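Local coordinates for protein inositol monophosphatase (Staphylococcus aureus, PDB 5J16) that probably hydrolyses the phosphate ester of myo-inositol 1-phosphate to release free inositol, and binds D-myo-inositol-1-phosphate beside two calcium ions, at residues Pro66-Leu71 against Thr86-Asp91; Phe106-Gly111 against Phe122-Met127. All coordinates share one frame; numbering follows the deposited sequence.

Interaction 1. Residues Pro66-Leu71 against Thr86-Asp91; sequences PNHQVL and TVWVVD. With CA (calcium ion), chain E; CA (calcium ion), chain F; IPD (D-myo-inositol-1-phosphate), chain G.
The H68 imidazole carries T86 over one face, where T86 CB sits 3.6 Å from the ring centroid in a CH-pi contact; Y65 stacks on this ring. At the edge of the W88 indole lies H68 ND1. W88 NE1 donates a straight bond of 3.0 Å to H68 ND1 (169° at the hydrogen). NE1 lies 36° out of the imidazole plane; the rings meet rim to rim. H68 CG lies anti to its carbonyl carbon (chi1 -73°), which carries the imidazole across T86 and turns ND1 to the indole N-H.

The backbones pair as parallel strands: Q69 N donates to T86 O and Q69 O receives W88 N at 2.9 Å, L71 N reaches W88 O at 2.7 Å and V90 N reaches L71 O. A water joins N67 O to T86 N ahead of this ladder. Beyond it, D91 spans the two calcium ions, OD2 binding one at 2.2 Å and OD1 the other at 2.4 Å; D94 and D216 share the first, E73 and I93 O the second. Phosphate O9 of D-myo-inositol-1-phosphate also bridges both ions, so the parallel pair ends in the two-metal phosphatase site of this family.

V70 packs on helix 48-64, W88 lies between that helix and helix 10-31, L71 and V89 face helix 214-225, and strand 107-114 pairs with the far edge of strand 86-91.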
ATOM      1  N   PRO A  66     -27.429 -15.440 -22.821  1.00 39.15           N
ATOM      2  CA  PRO A  66     -26.568 -16.053 -23.847  1.00 38.49           C
ATOM      3  C   PRO A  66     -26.103 -15.066 -24.918  1.00 38.41           C
ATOM      4  O   PRO A  66     -25.154 -15.370 -25.611  1.00 37.72           O
ATOM      5  CB  PRO A  66     -27.450 -17.148 -24.477  1.00 38.01           C
ATOM      6  CG  PRO A  66     -28.744 -17.128 -23.721  1.00 42.46           C
ATOM      7  CD  PRO A  66     -28.842 -15.777 -23.049  1.00 41.70           C
ATOM      8  N   ASN A  67     -26.748 -13.904 -25.051  1.00 39.17           N
ATOM      9  CA  ASN A  67     -26.330 -12.923 -26.044  1.00 41.76           C
ATOM     10  C   ASN A  67     -25.484 -11.778 -25.490  1.00 42.38           C
ATOM     11  O   ASN A  67     -25.149 -10.865 -26.249  1.00 38.32           O
ATOM     12  CB  ASN A  67     -27.548 -12.421 -26.827  1.00 45.74           C
ATOM     13  CG  ASN A  67     -28.108 -13.486 -27.761  1.00 51.78           C
ATOM     14  OD1 ASN A  67     -27.474 -14.539 -28.037  1.00 51.74           O
ATOM     15  ND2 ASN A  67     -29.295 -13.216 -28.278  1.00 60.53           N
ATOM     16  N   HIS A  68     -25.111 -11.848 -24.200  1.00 38.35           N
ATOM     17  CA  HIS A  68     -24.111 -10.933 -23.616  1.00 36.34           C
ATOM     18  C   HIS A  68     -22.733 -11.364 -24.066  1.00 35.67           C
ATOM     19  O   HIS A  68     -22.514 -12.535 -24.404  1.00 37.39           O
ATOM     20  CB  HIS A  68     -24.191 -10.909 -22.081  1.00 32.43           C
ATOM     21  CG  HIS A  68     -25.386 -10.175 -21.573  1.00 33.31           C
ATOM     22  ND1 HIS A  68     -25.640  -9.978 -20.236  1.00 31.77           N
ATOM     23  CD2 HIS A  68     -26.413  -9.586 -22.238  1.00 34.15           C
ATOM     24  CE1 HIS A  68     -26.764  -9.300 -20.095  1.00 32.95           C
ATOM     25  NE2 HIS A  68     -27.263  -9.062 -21.295  1.00 32.37           N
ATOM     26  N   GLN A  69     -21.817 -10.408 -24.110  1.00 35.01           N
ATOM     27  CA  GLN A  69     -20.426 -10.720 -24.394  1.00 35.69           C
ATOM     28  C   GLN A  69     -19.577 -10.420 -23.153  1.00 33.04           C
ATOM     29  O   GLN A  69     -19.947  -9.573 -22.305  1.00 29.70           O
ATOM     30  CB  GLN A  69     -19.937  -9.901 -25.567  1.00 41.48           C
ATOM     31  CG  GLN A  69     -20.662 -10.104 -26.890  1.00 43.94           C
ATOM     32  CD  GLN A  69     -19.892  -9.414 -28.015  1.00 48.26           C
ATOM     33  OE1 GLN A  69     -19.163 -10.073 -28.747  1.00 54.18           O
ATOM     34  NE2 GLN A  69     -20.005  -8.077 -28.117  1.00 47.37           N
ATOM     35  N   VAL A  70     -18.444 -11.106 -23.076  1.00 30.56           N
ATOM     36  CA  VAL A  70     -17.555 -11.055 -21.925  1.00 33.63           C
ATOM     37  C   VAL A  70     -16.103 -10.769 -22.344  1.00 35.46           C
ATOM     38  O   VAL A  70     -15.474 -11.569 -23.035  1.00 36.61           O
ATOM     39  CB  VAL A  70     -17.634 -12.376 -21.149  1.00 35.61           C
ATOM     40  CG1 VAL A  70     -16.686 -12.381 -19.945  1.00 38.75           C
ATOM     41  CG2 VAL A  70     -19.084 -12.650 -20.720  1.00 35.37           C
ATOM     42  N   LEU A  71     -15.586  -9.611 -21.932  1.00 37.23           N
ATOM     43  CA  LEU A  71     -14.191  -9.225 -22.188  1.00 35.58           C
ATOM     44  C   LEU A  71     -13.385  -9.555 -20.953  1.00 37.33           C
ATOM     45  O   LEU A  71     -13.512  -8.869 -19.946  1.00 34.40           O
ATOM     46  CB  LEU A  71     -14.103  -7.731 -22.494  1.00 34.27           C
ATOM     47  CG  LEU A  71     -12.743  -7.109 -22.809  1.00 33.33           C
ATOM     48  CD1 LEU A  71     -11.968  -7.822 -23.920  1.00 32.48           C
ATOM     49  CD2 LEU A  71     -12.972  -5.661 -23.194  1.00 32.11           C
ATOM     50  N   THR A  86     -24.558  -5.725 -24.573  1.00 40.13           N
ATOM     51  CA  THR A  86     -24.142  -5.733 -23.187  1.00 37.73           C
ATOM     52  C   THR A  86     -22.777  -6.448 -23.063  1.00 37.20           C
ATOM     53  O   THR A  86     -22.604  -7.610 -23.456  1.00 36.26           O
ATOM     54  CB  THR A  86     -25.156  -6.431 -22.262  1.00 39.75           C
ATOM     55  OG1 THR A  86     -26.454  -5.835 -22.380  1.00 35.56           O
ATOM     56  CG2 THR A  86     -24.712  -6.318 -20.783  1.00 40.21           C
ATOM     57  N   VAL A  87     -21.812  -5.734 -22.500  1.00 36.83           N
ATOM     58  CA  VAL A  87     -20.447  -6.224 -22.379  1.00 36.47           C
ATOM     59  C   VAL A  87     -20.030  -6.197 -20.904  1.00 31.83           C
ATOM     60  O   VAL A  87     -20.234  -5.203 -20.209  1.00 30.72           O
ATOM     61  CB  VAL A  87     -19.518  -5.399 -23.270  1.00 37.01           C
ATOM     62  CG1 VAL A  87     -18.068  -5.831 -23.103  1.00 37.39           C
ATOM     63  CG2 VAL A  87     -19.979  -5.540 -24.720  1.00 35.95           C
ATOM     64  N   TRP A  88     -19.551  -7.350 -20.455  1.00 29.79           N
ATOM     65  CA  TRP A  88     -19.001  -7.574 -19.132  1.00 30.62           C
ATOM     66  C   TRP A  88     -17.478  -7.582 -19.249  1.00 29.43           C
ATOM     67  O   TRP A  88     -16.901  -8.398 -19.976  1.00 28.47           O
ATOM     68  CB  TRP A  88     -19.418  -8.942 -18.576  1.00 31.03           C
ATOM     69  CG  TRP A  88     -20.866  -9.117 -18.348  1.00 32.61           C
ATOM     70  CD1 TRP A  88     -21.839  -9.194 -19.307  1.00 32.67           C
ATOM     71  CD2 TRP A  88     -21.542  -9.286 -17.077  1.00 35.96           C
ATOM     72  NE1 TRP A  88     -23.068  -9.374 -18.718  1.00 31.20           N
ATOM     73  CE2 TRP A  88     -22.935  -9.440 -17.363  1.00 32.32           C
ATOM     74  CE3 TRP A  88     -21.115  -9.311 -15.738  1.00 32.60           C
ATOM     75  CZ2 TRP A  88     -23.898  -9.634 -16.370  1.00 31.45           C
ATOM     76  CZ3 TRP A  88     -22.088  -9.467 -14.744  1.00 34.86           C
ATOM     77  CH2 TRP A  88     -23.467  -9.641 -15.075  1.00 33.01           C
ATOM     78  N   VAL A  89     -16.824  -6.700 -18.516  1.00 28.15           N
ATOM     79  CA  VAL A  89     -15.363  -6.591 -18.613  1.00 26.10           C
ATOM     80  C   VAL A  89     -14.796  -6.956 -17.250  1.00 24.15           C
ATOM     81  O   VAL A  89     -14.927  -6.228 -16.294  1.00 23.42           O
ATOM     82  CB  VAL A  89     -14.883  -5.294 -19.378  1.00 26.20           C
ATOM     83  CG1 VAL A  89     -15.953  -4.227 -19.550  1.00 26.64           C
ATOM     84  CG2 VAL A  89     -13.583  -4.740 -18.891  1.00 27.36           C
ATOM     85  N   VAL A  90     -14.243  -8.164 -17.183  1.00 26.64           N
ATOM     86  CA  VAL A  90     -13.890  -8.799 -15.949  1.00 27.76           C
ATOM     87  C   VAL A  90     -12.409  -9.099 -15.818  1.00 27.96           C
ATOM     88  O   VAL A  90     -11.740  -9.526 -16.729  1.00 28.72           O
ATOM     89  CB  VAL A  90     -14.834 -10.004 -15.542  1.00 31.45           C
ATOM     90  CG1 VAL A  90     -16.082 -10.138 -16.414  1.00 30.93           C
ATOM     91  CG2 VAL A  90     -14.117 -11.340 -15.315  1.00 32.72           C
ATOM     92  N   ASP A  91     -11.926  -8.805 -14.626  1.00 29.20           N
ATOM     93  CA  ASP A  91     -10.635  -9.230 -14.142  1.00 29.13           C
ATOM     94  C   ASP A  91     -11.020 -10.083 -12.960  1.00 27.47           C
ATOM     95  O   ASP A  91     -11.552  -9.572 -11.986  1.00 24.13           O
ATOM     96  CB  ASP A  91      -9.792  -8.020 -13.713  1.00 28.49           C
ATOM     97  CG  ASP A  91      -8.335  -8.353 -13.533  1.00 27.87           C
ATOM     98  OD1 ASP A  91      -8.007  -9.544 -13.419  1.00 26.03           O
ATOM     99  OD2 ASP A  91      -7.528  -7.388 -13.479  1.00 30.12           O
TER
HETATM  100 CA    CA E 301      -5.357  -6.956 -13.479  1.00 35.39          CA
HETATM  101 CA    CA F 302      -5.951 -10.840 -13.314  1.00 40.22          CA
HETATM  102  C1  IPD G 303      -2.034  -5.990 -12.406  1.00 38.44           C
HETATM  103  C2  IPD G 303      -2.400  -5.179 -11.174  1.00 39.09           C
HETATM  104  C3  IPD G 303      -1.128  -4.367 -10.793  1.00 40.96           C
HETATM  105  C4  IPD G 303      -0.745  -3.371 -11.887  1.00 43.55           C
HETATM  106  C5  IPD G 303      -0.507  -4.076 -13.226  1.00 44.28           C
HETATM  107  C6  IPD G 303      -1.713  -5.028 -13.597  1.00 41.28           C
HETATM  108  P1  IPD G 303      -3.017  -8.528 -12.413  1.00 35.14           P
HETATM  109  O1  IPD G 303      -3.051  -6.903 -12.783  1.00 39.55           O
HETATM  110  O2  IPD G 303      -3.526  -4.298 -11.448  1.00 37.74           O
HETATM  111  O3  IPD G 303      -1.267  -3.675  -9.575  1.00 39.62           O
HETATM  112  O4  IPD G 303       0.481  -2.777 -11.549  1.00 47.70           O
HETATM  113  O5  IPD G 303      -0.330  -3.030 -14.195  1.00 51.48           O
HETATM  114  O6  IPD G 303      -1.370  -5.808 -14.713  1.00 39.90           O
HETATM  115  O7  IPD G 303      -2.014  -9.347 -13.181  1.00 37.82           O
HETATM  116  O8  IPD G 303      -2.727  -8.611 -10.810  1.00 34.13           O
HETATM  117  O9  IPD G 303      -4.579  -8.982 -12.643  1.00 37.17           O
HETATM  118  O   HOH W   1     -25.746  -8.080 -25.682  1.00 29.24           O
HETATM  119  O   HOH W   2      -4.718  -7.488 -15.749  1.00 31.63           O

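Interaction 2. Residues Phe106-Gly111 against Phe122-Met127; sequences FAISIG and FVYDVM
F106, F122 and I108 give up the most surface where segments 106-111 and 122-127 meet. The F106 ring stands at the end of the ladder, close to V126 and M127: CE1 comes to 3.6 Å from V126 CB, while the CE2 and CZ side of the ring meets M127 CG. With chi1 at 57°, CG is tucked between the backbone N and the carbonyl carbon, which brings the ring back to V126 and M127, although the CB of F106 points away from them. M127, bent at chi2 and chi3, brings SD to 5.0 Å from the F106 ring centroid in an oblique Met-aromatic contact. F99 meets the same ring edge-to-face.

A water sits over the centre of one face of F106. It donates to F106 O (2.7 Å) and to D125 OD1, and accepts from M127 N, so a single molecule bridges the strand ends where direct pairing stops; D125 OD1 also takes the N-H of A128.

I108 and Y124 form a hydrogen-bonded antiparallel pair, with Y124 N to I108 O at 2.9 Å, nearly straight at 172°. The return bond, I108 N to Y124 O, is longer at 3.1 Å and more bent. I108 CG1 presses on V126 CG2 at 3.8 Å, and CD1 lies at the edge of the Y124 ring, whose hydroxyl bonds D129.

F122 closes the far end, paired with I110 by two bonds of 2.8 Å, F122 N to I110 O and I110 N to F122 O. Its ring lies on the same side as I108 and I110, against helix 10-31, whereas A107 and V123 look toward helix 192-200. This antiparallel beta hairpin lies in the larger sheet, between those two helices, within the five-layered alpha-beta-alpha-beta-alpha fold of the inositol monophosphatase family.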
ATOM      1  N   PHE A 106      -6.368  -8.189  -3.042  1.00 22.80           N
ATOM      2  CA  PHE A 106      -6.703  -8.455  -4.430  1.00 25.33           C
ATOM      3  C   PHE A 106      -8.186  -8.301  -4.561  1.00 25.34           C
ATOM      4  O   PHE A 106      -8.902  -8.443  -3.581  1.00 28.01           O
ATOM      5  CB  PHE A 106      -6.275  -9.867  -4.904  1.00 27.33           C
ATOM      6  CG  PHE A 106      -6.853 -10.988  -4.088  1.00 27.43           C
ATOM      7  CD1 PHE A 106      -8.091 -11.552  -4.427  1.00 28.09           C
ATOM      8  CD2 PHE A 106      -6.182 -11.463  -2.981  1.00 27.18           C
ATOM      9  CE1 PHE A 106      -8.646 -12.598  -3.684  1.00 28.31           C
ATOM     10  CE2 PHE A 106      -6.751 -12.487  -2.208  1.00 29.76           C
ATOM     11  CZ  PHE A 106      -7.981 -13.069  -2.580  1.00 28.27           C
ATOM     12  N   ALA A 107      -8.631  -8.016  -5.772  1.00 23.52           N
ATOM     13  CA  ALA A 107     -10.035  -7.727  -6.057  1.00 23.99           C
ATOM     14  C   ALA A 107     -10.515  -8.490  -7.262  1.00 22.97           C
ATOM     15  O   ALA A 107      -9.726  -8.754  -8.196  1.00 22.70           O
ATOM     16  CB  ALA A 107     -10.228  -6.233  -6.323  1.00 23.07           C
ATOM     17  N   ILE A 108     -11.801  -8.845  -7.237  1.00 22.90           N
ATOM     18  CA  ILE A 108     -12.541  -9.185  -8.463  1.00 24.16           C
ATOM     19  C   ILE A 108     -13.069  -7.861  -9.009  1.00 23.48           C
ATOM     20  O   ILE A 108     -13.665  -7.103  -8.249  1.00 24.81           O
ATOM     21  CB  ILE A 108     -13.721 -10.136  -8.217  1.00 25.98           C
ATOM     22  CG1 ILE A 108     -13.225 -11.392  -7.539  1.00 27.38           C
ATOM     23  CG2 ILE A 108     -14.387 -10.531  -9.546  1.00 27.53           C
ATOM     24  CD1 ILE A 108     -14.319 -12.312  -7.103  1.00 27.26           C
ATOM     25  N   SER A 109     -12.826  -7.570 -10.296  1.00 23.16           N
ATOM     26  CA  SER A 109     -13.354  -6.343 -10.953  1.00 23.08           C
ATOM     27  C   SER A 109     -14.322  -6.699 -12.083  1.00 21.37           C
ATOM     28  O   SER A 109     -14.007  -7.550 -12.932  1.00 21.32           O
ATOM     29  CB  SER A 109     -12.220  -5.465 -11.493  1.00 24.06           C
ATOM     30  OG  SER A 109     -12.734  -4.288 -12.145  1.00 23.60           O
ATOM     31  N   ILE A 110     -15.500  -6.079 -12.059  1.00 20.83           N
ATOM     32  CA  ILE A 110     -16.518  -6.223 -13.109  1.00 21.51           C
ATOM     33  C   ILE A 110     -17.149  -4.891 -13.470  1.00 21.42           C
ATOM     34  O   ILE A 110     -17.607  -4.146 -12.621  1.00 20.98           O
ATOM     35  CB  ILE A 110     -17.667  -7.205 -12.748  1.00 22.50           C
ATOM     36  CG1 ILE A 110     -17.114  -8.604 -12.468  1.00 23.19           C
ATOM     37  CG2 ILE A 110     -18.677  -7.284 -13.898  1.00 22.05           C
ATOM     38  CD1 ILE A 110     -18.153  -9.609 -12.044  1.00 24.40           C
ATOM     39  N   GLY A 111     -17.162  -4.625 -14.765  1.00 23.44           N
ATOM     40  CA  GLY A 111     -17.791  -3.447 -15.353  1.00 24.32           C
ATOM     41  C   GLY A 111     -18.725  -3.916 -16.436  1.00 25.99           C
ATOM     42  O   GLY A 111     -18.329  -4.709 -17.341  1.00 24.68           O
ATOM     43  N   PHE A 122     -18.320  -2.853 -10.272  1.00 30.00           N
ATOM     44  CA  PHE A 122     -18.095  -3.641  -9.051  1.00 28.09           C
ATOM     45  C   PHE A 122     -16.603  -3.940  -8.867  1.00 26.46           C
ATOM     46  O   PHE A 122     -15.936  -4.447  -9.772  1.00 24.90           O
ATOM     47  CB  PHE A 122     -18.800  -4.999  -9.110  1.00 30.36           C
ATOM     48  CG  PHE A 122     -20.291  -4.935  -9.366  1.00 30.35           C
ATOM     49  CD1 PHE A 122     -21.198  -4.872  -8.306  1.00 29.43           C
ATOM     50  CD2 PHE A 122     -20.785  -4.981 -10.670  1.00 29.08           C
ATOM     51  CE1 PHE A 122     -22.577  -4.839  -8.546  1.00 30.94           C
ATOM     52  CE2 PHE A 122     -22.161  -4.963 -10.914  1.00 29.57           C
ATOM     53  CZ  PHE A 122     -23.058  -4.884  -9.843  1.00 30.29           C
ATOM     54  N   VAL A 123     -16.111  -3.663  -7.668  1.00 25.88           N
ATOM     55  CA  VAL A 123     -14.771  -4.017  -7.247  1.00 26.83           C
ATOM     56  C   VAL A 123     -14.860  -4.621  -5.867  1.00 26.35           C
ATOM     57  O   VAL A 123     -15.146  -3.926  -4.918  1.00 28.38           O
ATOM     58  CB  VAL A 123     -13.819  -2.789  -7.213  1.00 25.47           C
ATOM     59  CG1 VAL A 123     -12.425  -3.198  -6.751  1.00 26.19           C
ATOM     60  CG2 VAL A 123     -13.760  -2.138  -8.594  1.00 24.48           C
ATOM     61  N   TYR A 124     -14.572  -5.908  -5.768  1.00 26.48           N
ATOM     62  CA  TYR A 124     -14.751  -6.646  -4.535  1.00 26.95           C
ATOM     63  C   TYR A 124     -13.422  -7.030  -3.920  1.00 25.11           C
ATOM     64  O   TYR A 124     -12.752  -7.927  -4.410  1.00 20.73           O
ATOM     65  CB  TYR A 124     -15.581  -7.877  -4.835  1.00 27.82           C
ATOM     66  CG  TYR A 124     -16.009  -8.720  -3.649  1.00 30.17           C
ATOM     67  CD1 TYR A 124     -16.410  -8.171  -2.440  1.00 31.32           C
ATOM     68  CD2 TYR A 124     -16.095 -10.083  -3.786  1.00 33.73           C
ATOM     69  CE1 TYR A 124     -16.795  -8.981  -1.371  1.00 30.90           C
ATOM     70  CE2 TYR A 124     -16.506 -10.888  -2.750  1.00 35.52           C
ATOM     71  CZ  TYR A 124     -16.851 -10.347  -1.552  1.00 33.89           C
ATOM     72  OH  TYR A 124     -17.247 -11.238  -0.586  1.00 33.11           O
ATOM     73  N   ASP A 125     -13.043  -6.324  -2.849  1.00 27.60           N
ATOM     74  CA  ASP A 125     -11.928  -6.756  -1.961  1.00 28.41           C
ATOM     75  C   ASP A 125     -12.328  -8.056  -1.235  1.00 29.33           C
ATOM     76  O   ASP A 125     -12.980  -8.018  -0.204  1.00 29.04           O
ATOM     77  CB  ASP A 125     -11.594  -5.676  -0.940  1.00 28.26           C
ATOM     78  CG  ASP A 125     -10.309  -5.967  -0.186  1.00 27.27           C
ATOM     79  OD1 ASP A 125      -9.941  -7.149  -0.091  1.00 28.46           O
ATOM     80  OD2 ASP A 125      -9.658  -5.006   0.249  1.00 22.66           O
ATOM     81  N   VAL A 126     -11.958  -9.187  -1.832  1.00 29.36           N
ATOM     82  CA  VAL A 126     -12.455 -10.491  -1.442  1.00 31.90           C
ATOM     83  C   VAL A 126     -12.123 -10.791   0.044  1.00 33.03           C
ATOM     84  O   VAL A 126     -13.014 -11.140   0.808  1.00 32.64           O
ATOM     85  CB  VAL A 126     -11.895 -11.568  -2.404  1.00 33.05           C
ATOM     86  CG1 VAL A 126     -12.029 -12.962  -1.837  1.00 34.15           C
ATOM     87  CG2 VAL A 126     -12.582 -11.464  -3.759  1.00 34.18           C
ATOM     88  N   MET A 127     -10.872 -10.585   0.457  1.00 32.14           N
ATOM     89  CA  MET A 127     -10.463 -10.915   1.824  1.00 32.82           C
ATOM     90  C   MET A 127     -10.862  -9.869   2.877  1.00 35.42           C
ATOM     91  O   MET A 127     -10.984 -10.215   4.057  1.00 36.77           O
ATOM     92  CB  MET A 127      -8.971 -11.206   1.902  1.00 32.10           C
ATOM     93  CG  MET A 127      -8.492 -12.280   0.926  1.00 33.24           C
ATOM     94  SD  MET A 127      -9.389 -13.829   0.934  1.00 36.12           S
ATOM     95  CE  MET A 127      -9.121 -14.237   2.675  1.00 34.34           C
TER
HETATM   96  O   HOH W   3      -8.570  -9.568  -1.132  1.00 32.33           O

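In the fold
From the N terminus, the chain runs through helices 10-31 and 48-64 before entering interaction 1, which closes a largely irregular loop of 14 residues between 66-71 and 86-91. It then passes helix 96-102 and reaches interaction 2, whose segments enclose the outer ends of strands 107-114 and 117-125 and the tight turn between them. The contacts are in series, neither nested nor crossed, with centres about 16 Å apart. They are fused through one sheet: strands 86-91 and 107-114 are neighbours, with probable backbone hydrogen bonds from V89 to G111 and from S109 to D91, and W88 packing on I110. Together they tie the outermost strand 69-72 to the hairpin, across the strand that ends at the metal site.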